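Local coordinates for protein lipase-specific foldase (Burkholderia glumae, PDB 2ES4) that assists the folding of an extracellular lipase as that enzyme passes through the periplasm on its way out of the cell, at residues G127-L139 against L168-F181. Sequence-based numbering, arbitrary orientation.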
ATOM      1  N   GLY B 127     -27.382  19.399  -6.290  1.00 44.86           N
ATOM      2  CA  GLY B 127     -28.054  18.689  -7.364  1.00 45.37           C
ATOM      3  C   GLY B 127     -27.270  17.458  -7.778  1.00 45.51           C
ATOM      4  O   GLY B 127     -27.829  16.364  -7.852  1.00 45.82           O
ATOM      5  N   VAL B 128     -25.963  17.626  -7.986  1.00 45.20           N
ATOM      6  CA  VAL B 128     -25.091  16.512  -8.370  1.00 44.73           C
ATOM      7  C   VAL B 128     -25.103  15.472  -7.259  1.00 44.14           C
ATOM      8  O   VAL B 128     -25.159  14.274  -7.533  1.00 44.10           O
ATOM      9  CB  VAL B 128     -23.645  16.968  -8.616  1.00 45.12           C
ATOM     10  CG1 VAL B 128     -22.789  15.793  -9.067  1.00 44.54           C
ATOM     11  CG2 VAL B 128     -23.616  18.062  -9.658  1.00 44.77           C
ATOM     12  N   TRP B 129     -25.117  15.951  -6.014  1.00 43.97           N
ATOM     13  CA  TRP B 129     -25.165  15.083  -4.854  1.00 44.19           C
ATOM     14  C   TRP B 129     -26.344  14.126  -4.934  1.00 45.33           C
ATOM     15  O   TRP B 129     -26.198  12.934  -4.655  1.00 43.85           O
ATOM     16  CB  TRP B 129     -25.238  15.895  -3.555  1.00 43.92           C
ATOM     17  CG  TRP B 129     -25.375  15.074  -2.290  1.00 43.18           C
ATOM     18  CD1 TRP B 129     -26.228  15.317  -1.254  1.00 43.30           C
ATOM     19  CD2 TRP B 129     -24.644  13.883  -1.943  1.00 42.70           C
ATOM     20  NE1 TRP B 129     -26.079  14.359  -0.281  1.00 42.45           N
ATOM     21  CE2 TRP B 129     -25.117  13.468  -0.673  1.00 42.33           C
ATOM     22  CE3 TRP B 129     -23.637  13.121  -2.578  1.00 42.69           C
ATOM     23  CZ2 TRP B 129     -24.615  12.320  -0.023  1.00 41.68           C
ATOM     24  CZ3 TRP B 129     -23.136  11.986  -1.941  1.00 42.90           C
ATOM     25  CH2 TRP B 129     -23.628  11.595  -0.670  1.00 41.48           C
ATOM     26  N   ARG B 130     -27.491  14.665  -5.341  1.00 47.07           N
ATOM     27  CA  ARG B 130     -28.711  13.885  -5.497  1.00 48.42           C
ATOM     28  C   ARG B 130     -28.538  12.815  -6.572  1.00 49.39           C
ATOM     29  O   ARG B 130     -28.825  11.639  -6.347  1.00 49.45           O
ATOM     30  CB  ARG B 130     -29.893  14.780  -5.843  1.00 48.91           C
ATOM     31  N   ARG B 131     -27.998  13.224  -7.716  1.00 50.07           N
ATOM     32  CA  ARG B 131     -27.765  12.308  -8.825  1.00 51.04           C
ATOM     33  C   ARG B 131     -26.693  11.265  -8.530  1.00 51.04           C
ATOM     34  O   ARG B 131     -26.796  10.125  -8.988  1.00 50.53           O
ATOM     35  CB  ARG B 131     -27.429  13.087 -10.090  1.00 51.74           C
ATOM     36  CG  ARG B 131     -28.663  13.609 -10.803  1.00 53.84           C
ATOM     37  CD  ARG B 131     -28.315  14.354 -12.079  1.00 56.17           C
ATOM     38  NE  ARG B 131     -27.863  15.719 -11.821  1.00 57.82           N
ATOM     39  CZ  ARG B 131     -27.657  16.633 -12.766  1.00 59.08           C
ATOM     40  NH1 ARG B 131     -27.857  16.337 -14.044  1.00 59.29           N
ATOM     41  NH2 ARG B 131     -27.254  17.853 -12.430  1.00 59.26           N
ATOM     42  N   TYR B 132     -25.695  11.642  -7.730  1.00 50.92           N
ATOM     43  CA  TYR B 132     -24.625  10.725  -7.362  1.00 51.80           C
ATOM     44  C   TYR B 132     -25.140   9.638  -6.443  1.00 52.86           C
ATOM     45  O   TYR B 132     -24.887   8.464  -6.671  1.00 52.81           O
ATOM     46  CB  TYR B 132     -23.460  11.461  -6.701  1.00 50.01           C
ATOM     47  CG  TYR B 132     -22.155  10.684  -6.673  1.00 49.35           C
ATOM     48  CD1 TYR B 132     -21.098  11.104  -5.854  1.00 47.93           C
ATOM     49  CD2 TYR B 132     -21.953   9.544  -7.495  1.00 47.94           C
ATOM     50  CE1 TYR B 132     -19.862  10.411  -5.848  1.00 47.70           C
ATOM     51  CE2 TYR B 132     -20.733   8.850  -7.498  1.00 47.06           C
ATOM     52  CZ  TYR B 132     -19.692   9.292  -6.670  1.00 47.59           C
ATOM     53  OH  TYR B 132     -18.506   8.607  -6.660  1.00 47.59           O
ATOM     54  N   ARG B 133     -25.872  10.038  -5.411  1.00 55.28           N
ATOM     55  CA  ARG B 133     -26.430   9.082  -4.466  1.00 57.61           C
ATOM     56  C   ARG B 133     -27.437   8.155  -5.144  1.00 58.57           C
ATOM     57  O   ARG B 133     -27.582   7.001  -4.748  1.00 58.39           O
ATOM     58  CB  ARG B 133     -27.058   9.806  -3.282  1.00 59.34           C
ATOM     59  CG  ARG B 133     -28.236  10.678  -3.619  1.00 62.21           C
ATOM     60  CD  ARG B 133     -28.663  11.523  -2.463  1.00 64.69           C
ATOM     61  NE  ARG B 133     -28.868  10.700  -1.284  1.00 66.22           N
ATOM     62  CZ  ARG B 133     -29.275  11.158  -0.109  1.00 66.88           C
ATOM     63  NH1 ARG B 133     -29.534  12.450   0.056  1.00 68.18           N
ATOM     64  NH2 ARG B 133     -29.410  10.321   0.907  1.00 67.01           N
ATOM     65  N   ALA B 134     -28.086   8.657  -6.198  1.00 59.53           N
ATOM     66  CA  ALA B 134     -29.046   7.870  -6.966  1.00 61.29           C
ATOM     67  C   ALA B 134     -28.271   6.769  -7.680  1.00 62.44           C
ATOM     68  O   ALA B 134     -28.767   5.657  -7.839  1.00 62.14           O
ATOM     69  CB  ALA B 134     -29.768   8.739  -7.972  1.00 60.93           C
ATOM     70  N   TYR B 135     -27.024   7.084  -8.042  1.00 63.70           N
ATOM     71  CA  TYR B 135     -26.130   6.146  -8.705  1.00 64.70           C
ATOM     72  C   TYR B 135     -25.847   4.949  -7.811  1.00 65.54           C
ATOM     73  O   TYR B 135     -25.901   3.818  -8.279  1.00 65.10           O
ATOM     74  CB  TYR B 135     -24.835   6.866  -9.126  1.00 65.61           C
ATOM     75  CG  TYR B 135     -23.715   5.986  -9.615  1.00 66.81           C
ATOM     76  CD1 TYR B 135     -22.898   5.272  -8.707  1.00 67.30           C
ATOM     77  CD2 TYR B 135     -23.463   5.851 -10.983  1.00 67.18           C
ATOM     78  CE1 TYR B 135     -21.875   4.436  -9.151  1.00 67.84           C
ATOM     79  CE2 TYR B 135     -22.428   5.016 -11.444  1.00 67.53           C
ATOM     80  CZ  TYR B 135     -21.640   4.318 -10.519  1.00 67.83           C
ATOM     81  OH  TYR B 135     -20.614   3.524 -10.959  1.00 68.68           O
ATOM     82  N   PHE B 136     -25.491   5.212  -6.552  1.00 66.63           N
ATOM     83  CA  PHE B 136     -25.188   4.147  -5.596  1.00 68.16           C
ATOM     84  C   PHE B 136     -26.394   3.276  -5.291  1.00 69.67           C
ATOM     85  O   PHE B 136     -26.265   2.058  -5.150  1.00 69.86           O
ATOM     86  CB  PHE B 136     -24.619   4.707  -4.301  1.00 67.13           C
ATOM     87  CG  PHE B 136     -23.274   5.328  -4.456  1.00 65.90           C
ATOM     88  CD1 PHE B 136     -23.156   6.706  -4.659  1.00 65.34           C
ATOM     89  CD2 PHE B 136     -22.108   4.542  -4.399  1.00 65.19           C
ATOM     90  CE1 PHE B 136     -21.904   7.297  -4.802  1.00 64.76           C
ATOM     91  CE2 PHE B 136     -20.832   5.129  -4.545  1.00 64.93           C
ATOM     92  CZ  PHE B 136     -20.731   6.509  -4.747  1.00 64.79           C
ATOM     93  N   ASP B 137     -27.567   3.901  -5.219  1.00 71.50           N
ATOM     94  CA  ASP B 137     -28.813   3.183  -4.956  1.00 73.36           C
ATOM     95  C   ASP B 137     -29.167   2.304  -6.148  1.00 73.72           C
ATOM     96  O   ASP B 137     -29.551   1.146  -5.981  1.00 73.83           O
ATOM     97  CB  ASP B 137     -29.955   4.162  -4.685  1.00 74.87           C
ATOM     98  CG  ASP B 137     -29.845   4.825  -3.327  1.00 76.41           C
ATOM     99  OD1 ASP B 137     -28.796   5.434  -3.031  1.00 77.70           O
ATOM    100  OD2 ASP B 137     -30.819   4.739  -2.549  1.00 77.12           O
ATOM    101  N   ALA B 138     -28.976   2.853  -7.347  1.00 74.16           N
ATOM    102  CA  ALA B 138     -29.248   2.141  -8.592  1.00 75.17           C
ATOM    103  C   ALA B 138     -28.112   1.177  -8.922  1.00 75.84           C
ATOM    104  O   ALA B 138     -28.213   0.387  -9.864  1.00 76.06           O
ATOM    105  CB  ALA B 138     -29.448   3.124  -9.731  1.00 74.91           C
ATOM    106  N   LEU B 139     -27.039   1.241  -8.133  1.00 76.92           N
ATOM    107  CA  LEU B 139     -25.887   0.367  -8.321  1.00 77.75           C
ATOM    108  C   LEU B 139     -26.228  -1.036  -7.835  1.00 78.04           C
ATOM    109  O   LEU B 139     -25.667  -2.020  -8.326  1.00 78.26           O
ATOM    110  CB  LEU B 139     -24.661   0.917  -7.584  1.00 78.43           C
ATOM    111  CG  LEU B 139     -23.262   0.338  -7.801  1.00 79.17           C
ATOM    112  CD1 LEU B 139     -22.231   1.277  -7.229  1.00 79.42           C
ATOM    113  CD2 LEU B 139     -23.108  -1.025  -7.156  1.00 79.81           C
ATOM    114  N   LEU B 168     -25.465   2.947 -16.038  1.00 64.90           N
ATOM    115  CA  LEU B 168     -26.058   3.582 -14.859  1.00 64.42           C
ATOM    116  C   LEU B 168     -25.601   5.022 -14.733  1.00 64.08           C
ATOM    117  O   LEU B 168     -26.424   5.917 -14.559  1.00 64.09           O
ATOM    118  CB  LEU B 168     -25.680   2.830 -13.586  1.00 63.95           C
ATOM    119  CG  LEU B 168     -26.124   1.375 -13.461  1.00 63.98           C
ATOM    120  CD1 LEU B 168     -25.572   0.795 -12.181  1.00 64.26           C
ATOM    121  CD2 LEU B 168     -27.642   1.280 -13.480  1.00 64.93           C
ATOM    122  N   ALA B 169     -24.296   5.239 -14.901  1.00 63.96           N
ATOM    123  CA  ALA B 169     -23.700   6.570 -14.828  1.00 64.22           C
ATOM    124  C   ALA B 169     -24.385   7.540 -15.781  1.00 64.70           C
ATOM    125  O   ALA B 169     -24.599   8.694 -15.442  1.00 65.04           O
ATOM    126  CB  ALA B 169     -22.219   6.495 -15.131  1.00 64.15           C
ATOM    127  N   ASP B 170     -24.771   7.047 -16.954  1.00 64.83           N
ATOM    128  CA  ASP B 170     -25.448   7.868 -17.956  1.00 64.58           C
ATOM    129  C   ASP B 170     -26.885   8.187 -17.568  1.00 63.76           C
ATOM    130  O   ASP B 170     -27.365   9.290 -17.810  1.00 63.70           O
ATOM    131  CB  ASP B 170     -25.425   7.176 -19.320  1.00 65.53           C
ATOM    132  CG  ASP B 170     -24.016   6.972 -19.853  1.00 67.01           C
ATOM    133  OD1 ASP B 170     -23.882   6.389 -20.947  1.00 67.01           O
ATOM    134  OD2 ASP B 170     -23.041   7.377 -19.180  1.00 68.29           O
ATOM    135  N   ARG B 171     -27.554   7.224 -16.941  1.00 63.14           N
ATOM    136  CA  ARG B 171     -28.943   7.393 -16.516  1.00 62.52           C
ATOM    137  C   ARG B 171     -29.081   8.219 -15.240  1.00 62.03           C
ATOM    138  O   ARG B 171     -29.993   9.040 -15.119  1.00 61.90           O
ATOM    139  CB  ARG B 171     -29.599   6.035 -16.337  1.00 62.30           C
ATOM    140  N   THR B 172     -28.160   8.011 -14.302  1.00 61.17           N
ATOM    141  CA  THR B 172     -28.178   8.715 -13.024  1.00 59.73           C
ATOM    142  C   THR B 172     -27.422  10.035 -13.039  1.00 59.23           C
ATOM    143  O   THR B 172     -27.977  11.070 -12.682  1.00 59.01           O
ATOM    144  CB  THR B 172     -27.620   7.835 -11.904  1.00 59.68           C
ATOM    145  OG1 THR B 172     -26.295   7.404 -12.243  1.00 59.18           O
ATOM    146  CG2 THR B 172     -28.506   6.611 -11.689  1.00 59.39           C
ATOM    147  N   LEU B 173     -26.161   9.994 -13.457  1.00 57.81           N
ATOM    148  CA  LEU B 173     -25.330  11.191 -13.508  1.00 56.93           C
ATOM    149  C   LEU B 173     -25.516  11.975 -14.792  1.00 55.94           C
ATOM    150  O   LEU B 173     -25.342  13.195 -14.799  1.00 55.47           O
ATOM    151  CB  LEU B 173     -23.861  10.821 -13.315  1.00 56.98           C
ATOM    152  CG  LEU B 173     -23.520  10.165 -11.985  1.00 57.23           C
ATOM    153  CD1 LEU B 173     -22.112   9.685 -11.999  1.00 57.68           C
ATOM    154  CD2 LEU B 173     -23.733  11.167 -10.882  1.00 57.70           C
ATOM    155  N   GLY B 174     -25.869  11.272 -15.870  1.00 55.49           N
ATOM    156  CA  GLY B 174     -26.091  11.915 -17.158  1.00 54.52           C
ATOM    157  C   GLY B 174     -24.942  12.762 -17.652  1.00 54.21           C
ATOM    158  O   GLY B 174     -23.869  12.250 -17.967  1.00 53.89           O
ATOM    159  N   GLU B 175     -25.153  14.076 -17.630  1.00 53.46           N
ATOM    160  CA  GLU B 175     -24.151  15.048 -18.060  1.00 53.32           C
ATOM    161  C   GLU B 175     -22.851  14.948 -17.255  1.00 53.38           C
ATOM    162  O   GLU B 175     -21.777  15.291 -17.755  1.00 52.77           O
ATOM    163  CB  GLU B 175     -24.718  16.431 -17.957  1.00 53.67           C
ATOM    164  N   TRP B 176     -22.969  14.440 -16.026  1.00 53.07           N
ATOM    165  CA  TRP B 176     -21.831  14.268 -15.138  1.00 53.10           C
ATOM    166  C   TRP B 176     -21.176  12.896 -15.194  1.00 53.49           C
ATOM    167  O   TRP B 176     -20.146  12.681 -14.555  1.00 53.46           O
ATOM    168  CB  TRP B 176     -22.178  14.606 -13.693  1.00 52.28           C
ATOM    169  CG  TRP B 176     -22.527  16.034 -13.477  1.00 51.44           C
ATOM    170  CD1 TRP B 176     -23.770  16.589 -13.558  1.00 50.99           C
ATOM    171  CD2 TRP B 176     -21.630  17.099 -13.149  1.00 51.09           C
ATOM    172  NE1 TRP B 176     -23.711  17.936 -13.304  1.00 50.62           N
ATOM    173  CE2 TRP B 176     -22.414  18.283 -13.048  1.00 50.93           C
ATOM    174  CE3 TRP B 176     -20.244  17.176 -12.924  1.00 50.99           C
ATOM    175  CZ2 TRP B 176     -21.850  19.538 -12.728  1.00 50.88           C
ATOM    176  CZ3 TRP B 176     -19.685  18.416 -12.605  1.00 50.93           C
ATOM    177  CH2 TRP B 176     -20.491  19.586 -12.509  1.00 51.02           C
ATOM    178  N   ALA B 177     -21.716  11.998 -16.013  1.00 52.81           N
ATOM    179  CA  ALA B 177     -21.165  10.650 -16.156  1.00 52.46           C
ATOM    180  C   ALA B 177     -19.756  10.671 -16.727  1.00 52.61           C
ATOM    181  O   ALA B 177     -18.889   9.911 -16.288  1.00 52.45           O
ATOM    182  CB  ALA B 177     -22.048   9.824 -17.030  1.00 51.70           C
ATOM    183  N   GLU B 178     -19.533  11.581 -17.674  1.00 52.11           N
ATOM    184  CA  GLU B 178     -18.236  11.739 -18.309  1.00 51.99           C
ATOM    185  C   GLU B 178     -17.139  12.244 -17.363  1.00 50.81           C
ATOM    186  O   GLU B 178     -16.092  11.612 -17.246  1.00 50.26           O
ATOM    187  CB  GLU B 178     -18.337  12.637 -19.566  1.00 53.66           C
ATOM    188  CG  GLU B 178     -16.992  13.071 -20.163  1.00 55.57           C
ATOM    189  CD  GLU B 178     -16.185  11.899 -20.698  1.00 56.54           C
ATOM    190  OE1 GLU B 178     -15.013  12.114 -21.042  1.00 56.39           O
ATOM    191  OE2 GLU B 178     -16.716  10.765 -20.777  1.00 57.15           O
ATOM    192  N   PRO B 179     -17.353  13.397 -16.698  1.00 49.79           N
ATOM    193  CA  PRO B 179     -16.321  13.895 -15.794  1.00 48.68           C
ATOM    194  C   PRO B 179     -16.101  12.996 -14.581  1.00 47.06           C
ATOM    195  O   PRO B 179     -14.994  12.906 -14.078  1.00 46.09           O
ATOM    196  CB  PRO B 179     -16.865  15.263 -15.408  1.00 49.17           C
ATOM    197  CG  PRO B 179     -18.288  15.095 -15.450  1.00 50.38           C
ATOM    198  CD  PRO B 179     -18.477  14.351 -16.715  1.00 49.80           C
ATOM    199  N   PHE B 180     -17.143  12.275 -14.181  1.00 45.91           N
ATOM    200  CA  PHE B 180     -17.071  11.375 -13.039  1.00 45.57           C
ATOM    201  C   PHE B 180     -16.288  10.100 -13.287  1.00 46.42           C
ATOM    202  O   PHE B 180     -15.363   9.781 -12.541  1.00 46.07           O
ATOM    203  CB  PHE B 180     -18.473  11.008 -12.555  1.00 43.32           C
ATOM    204  CG  PHE B 180     -19.010  11.913 -11.491  1.00 41.27           C
ATOM    205  CD1 PHE B 180     -18.960  13.314 -11.629  1.00 41.99           C
ATOM    206  CD2 PHE B 180     -19.577  11.366 -10.329  1.00 40.12           C
ATOM    207  CE1 PHE B 180     -19.467  14.158 -10.617  1.00 40.33           C
ATOM    208  CE2 PHE B 180     -20.088  12.194  -9.313  1.00 39.43           C
ATOM    209  CZ  PHE B 180     -20.032  13.591  -9.456  1.00 39.38           C
ATOM    210  N   PHE B 181     -16.652   9.383 -14.347  1.00 47.44           N
ATOM    211  CA  PHE B 181     -16.016   8.111 -14.666  1.00 48.93           C
ATOM    212  C   PHE B 181     -15.285   8.042 -15.989  1.00 49.72           C
ATOM    213  O   PHE B 181     -14.793   6.978 -16.354  1.00 49.58           O
ATOM    214  CB  PHE B 181     -17.051   6.988 -14.600  1.00 48.63           C
ATOM    215  CG  PHE B 181     -17.755   6.903 -13.291  1.00 49.97           C
ATOM    216  CD1 PHE B 181     -17.072   6.481 -12.138  1.00 49.78           C
ATOM    217  CD2 PHE B 181     -19.099   7.273 -13.189  1.00 50.00           C
ATOM    218  CE1 PHE B 181     -17.725   6.430 -10.889  1.00 50.54           C
ATOM    219  CE2 PHE B 181     -19.758   7.225 -11.952  1.00 50.06           C
ATOM    220  CZ  PHE B 181     -19.074   6.806 -10.798  1.00 50.42           C
TER
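The backbones come nearest at Arg131 and Leu173 and at Tyr135 and Thr172, CA to CA 5.4 Å in each pair, where helix 127-137 runs roughly antiparallel to helix 168-172, the short axes 9.2 Å apart at closest approach and 141° between directions. Past Gly174, the first residue to leave helical angles, with positive phi, the chain turns into helix 177-181; helix 127-137 packs one face against this helix-turn-helix unit of the all-helical chaperone. Tyr135 acts as the knob, set in a hole formed by Leu168, Ala169, Thr172 and Phe181. Its ring lies nearly parallel to that of Phe181 but slid aside, Tyr135 CE2 3.5 Å from Phe181 CE2, while Ala169 CA and Thr172 OG1 line its edge. Tyr132 instead offers a face to the edge of Phe180 in a T-shaped pair, planes at 89°; its OH hydrogen-bonds Asp90 OD1 at the end of helix 84-90. Nearer the start of 127-139, Val128 divides its methyls between helix 177-181 and the turn, CG1 touching Phe180 CZ at 3.5 Å and CG2 making a CH-pi contact over the five-membered ring of Trp176. Thr172 OG1 donates to Leu168 O at 2.8 Å from above the carbonyl plane, sharing that acceptor with Thr172 N.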